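H/ACA ribonucleoprotein complex non-core subunit NAF1 (Saccharomyces cerevisiae, PDB 2V3M) binds RNA and is required for maturation of box H/ACA snoRNPs, associating with the assembling particle before GAR1 replaces it. Local coordinates at residues 67-72 with 99-104. Numbering follows the deposited sequence.
Sequences DRTLIG and DELKVR
R104 reaches from the loop after helix 95-102 to meet D67 and T69, just before strand 70-73. R104 and D67 extend toward each other head-on. NH2 of R104 makes a salt bridge to OD2 of D67 at 3.1 Å, on the syn lone pair of that oxygen. The carboxylate stands almost square to the guanidinium plane (89°). R104 NH2 also has a weak bond to T69 OG1 at 2.8 Å, well off straight. R104 NH2 to E100 OE1 is a salt bridge whose hydrogen bond is weak: long at 3.3 Å but nearly straight, with the oxygen in the guanidinium plane. NH1 of R104 turns to E107 in a further salt bridge. D67 is held by its own loop. Its OD1 accepts from T69 N, closing an Asx turn, and from T69 OG1, both over one face of the carboxylate. T69 OG1 lies beside its backbone N (chi1 -68°), which lets both groups reach that oxygen.

Beneath this polar edge the contact is apolar. I71 and L101 meet at a slant, with I71 CG2 against L101 CD1 at 3.9 Å. L65 touches both residues, as does I44, joining helix and sheet in the Gar1-like core.

Replacing R104 with a leucine would probably leave D67 and E100 without their shared positive partner, and E107 without its mate. With D67 OD2 and E100 OE1 only 5.7 Å apart, the arginine charge is likely to offset repulsion between the two acids. The chemistry thus implies a salt-bridge network of D67, E100 and R104 along the solvent-facing side, where both acids are exposed, above the buried I71-L101 packing.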
# COMPACT_ATOMS: atom_id res chain seq x y z
N ASP A 67 -9.09 -11.27 -16.51
CA ASP A 67 -10.06 -12.36 -16.73
C ASP A 67 -11.41 -11.98 -16.15
O ASP A 67 -12.29 -12.80 -15.92
CB ASP A 67 -9.61 -13.68 -16.13
CG ASP A 67 -9.34 -13.59 -14.63
OD1 ASP A 67 -9.45 -12.49 -14.06
OD2 ASP A 67 -8.97 -14.65 -14.03
N ARG A 68 -11.58 -10.71 -15.90
CA ARG A 68 -12.79 -10.22 -15.29
C ARG A 68 -13.09 -10.67 -13.84
O ARG A 68 -14.22 -10.60 -13.36
CB ARG A 68 -13.97 -10.45 -16.21
CG ARG A 68 -14.04 -9.47 -17.35
CD ARG A 68 -14.73 -10.04 -18.52
NE ARG A 68 -14.17 -9.48 -19.75
CZ ARG A 68 -14.61 -8.37 -20.36
NH1 ARG A 68 -15.59 -7.67 -19.79
NH2 ARG A 68 -14.06 -7.93 -21.50
N THR A 69 -12.04 -11.09 -13.14
CA THR A 69 -12.12 -11.34 -11.74
C THR A 69 -12.29 -9.97 -11.11
O THR A 69 -11.48 -9.07 -11.28
CB THR A 69 -10.87 -12.02 -11.20
OG1 THR A 69 -10.78 -13.34 -11.73
CG2 THR A 69 -10.98 -12.10 -9.71
N LEU A 70 -13.39 -9.80 -10.41
CA LEU A 70 -13.73 -8.54 -9.83
C LEU A 70 -12.90 -8.23 -8.58
O LEU A 70 -12.95 -9.05 -7.61
CB LEU A 70 -15.18 -8.61 -9.45
CG LEU A 70 -15.54 -7.60 -8.33
CD1 LEU A 70 -15.82 -6.27 -8.98
CD2 LEU A 70 -16.74 -7.97 -7.34
N ILE A 71 -12.19 -7.07 -8.57
CA ILE A 71 -11.44 -6.66 -7.42
C ILE A 71 -12.29 -5.89 -6.41
O ILE A 71 -12.56 -6.27 -5.26
CB ILE A 71 -10.30 -5.84 -7.77
CG1 ILE A 71 -9.32 -6.66 -8.64
CG2 ILE A 71 -9.71 -5.34 -6.42
CD1 ILE A 71 -8.09 -5.92 -9.05
N GLY A 72 -12.78 -4.78 -6.86
CA GLY A 72 -13.75 -4.06 -6.02
C GLY A 72 -13.73 -2.57 -6.36
O GLY A 72 -13.35 -2.09 -7.46
N ASP A 99 -7.57 -13.26 -0.38
CA ASP A 99 -6.57 -14.33 -0.51
C ASP A 99 -6.25 -14.74 -1.93
O ASP A 99 -5.10 -15.05 -2.27
CB ASP A 99 -7.02 -15.54 0.32
CG ASP A 99 -6.99 -15.24 1.85
OD1 ASP A 99 -6.15 -14.39 2.31
OD2 ASP A 99 -7.83 -15.82 2.60
N GLU A 100 -7.27 -14.69 -2.77
CA GLU A 100 -7.08 -14.98 -4.17
C GLU A 100 -6.32 -13.88 -4.87
O GLU A 100 -5.50 -14.13 -5.72
CB GLU A 100 -8.39 -15.24 -4.85
CG GLU A 100 -8.21 -15.87 -6.25
CD GLU A 100 -9.49 -15.74 -7.21
OE1 GLU A 100 -9.25 -15.65 -8.46
OE2 GLU A 100 -10.69 -15.69 -6.72
N LEU A 101 -6.56 -12.64 -4.51
CA LEU A 101 -5.85 -11.55 -5.14
C LEU A 101 -4.45 -11.43 -4.60
O LEU A 101 -3.56 -11.27 -5.41
CB LEU A 101 -6.59 -10.27 -4.92
CG LEU A 101 -8.02 -10.22 -5.50
CD1 LEU A 101 -8.65 -8.86 -5.07
CD2 LEU A 101 -8.15 -10.34 -7.06
N LYS A 102 -4.25 -11.51 -3.27
CA LYS A 102 -2.97 -11.64 -2.60
C LYS A 102 -1.96 -12.43 -3.46
O LYS A 102 -0.82 -12.03 -3.68
CB LYS A 102 -3.20 -12.39 -1.26
CG LYS A 102 -1.93 -12.76 -0.36
CD LYS A 102 -1.73 -11.66 0.67
CE LYS A 102 -0.45 -11.67 1.51
NZ LYS A 102 -0.68 -10.92 2.83
N VAL A 103 -2.42 -13.54 -3.96
CA VAL A 103 -1.60 -14.45 -4.68
C VAL A 103 -1.42 -14.06 -6.19
O VAL A 103 -0.62 -14.66 -6.93
CB VAL A 103 -2.31 -15.77 -4.52
CG1 VAL A 103 -2.26 -16.62 -5.81
CG2 VAL A 103 -1.74 -16.43 -3.34
N ARG A 104 -2.15 -13.07 -6.66
CA ARG A 104 -2.01 -12.68 -8.03
C ARG A 104 -1.36 -11.34 -8.25
O ARG A 104 -1.63 -10.75 -9.28
CB ARG A 104 -3.38 -12.57 -8.58
CG ARG A 104 -4.12 -13.91 -8.70
CD ARG A 104 -4.65 -13.93 -10.06
NE ARG A 104 -6.08 -14.09 -10.10
CZ ARG A 104 -6.81 -13.85 -11.18
NH1 ARG A 104 -6.26 -13.39 -12.31
NH2 ARG A 104 -8.09 -14.04 -11.11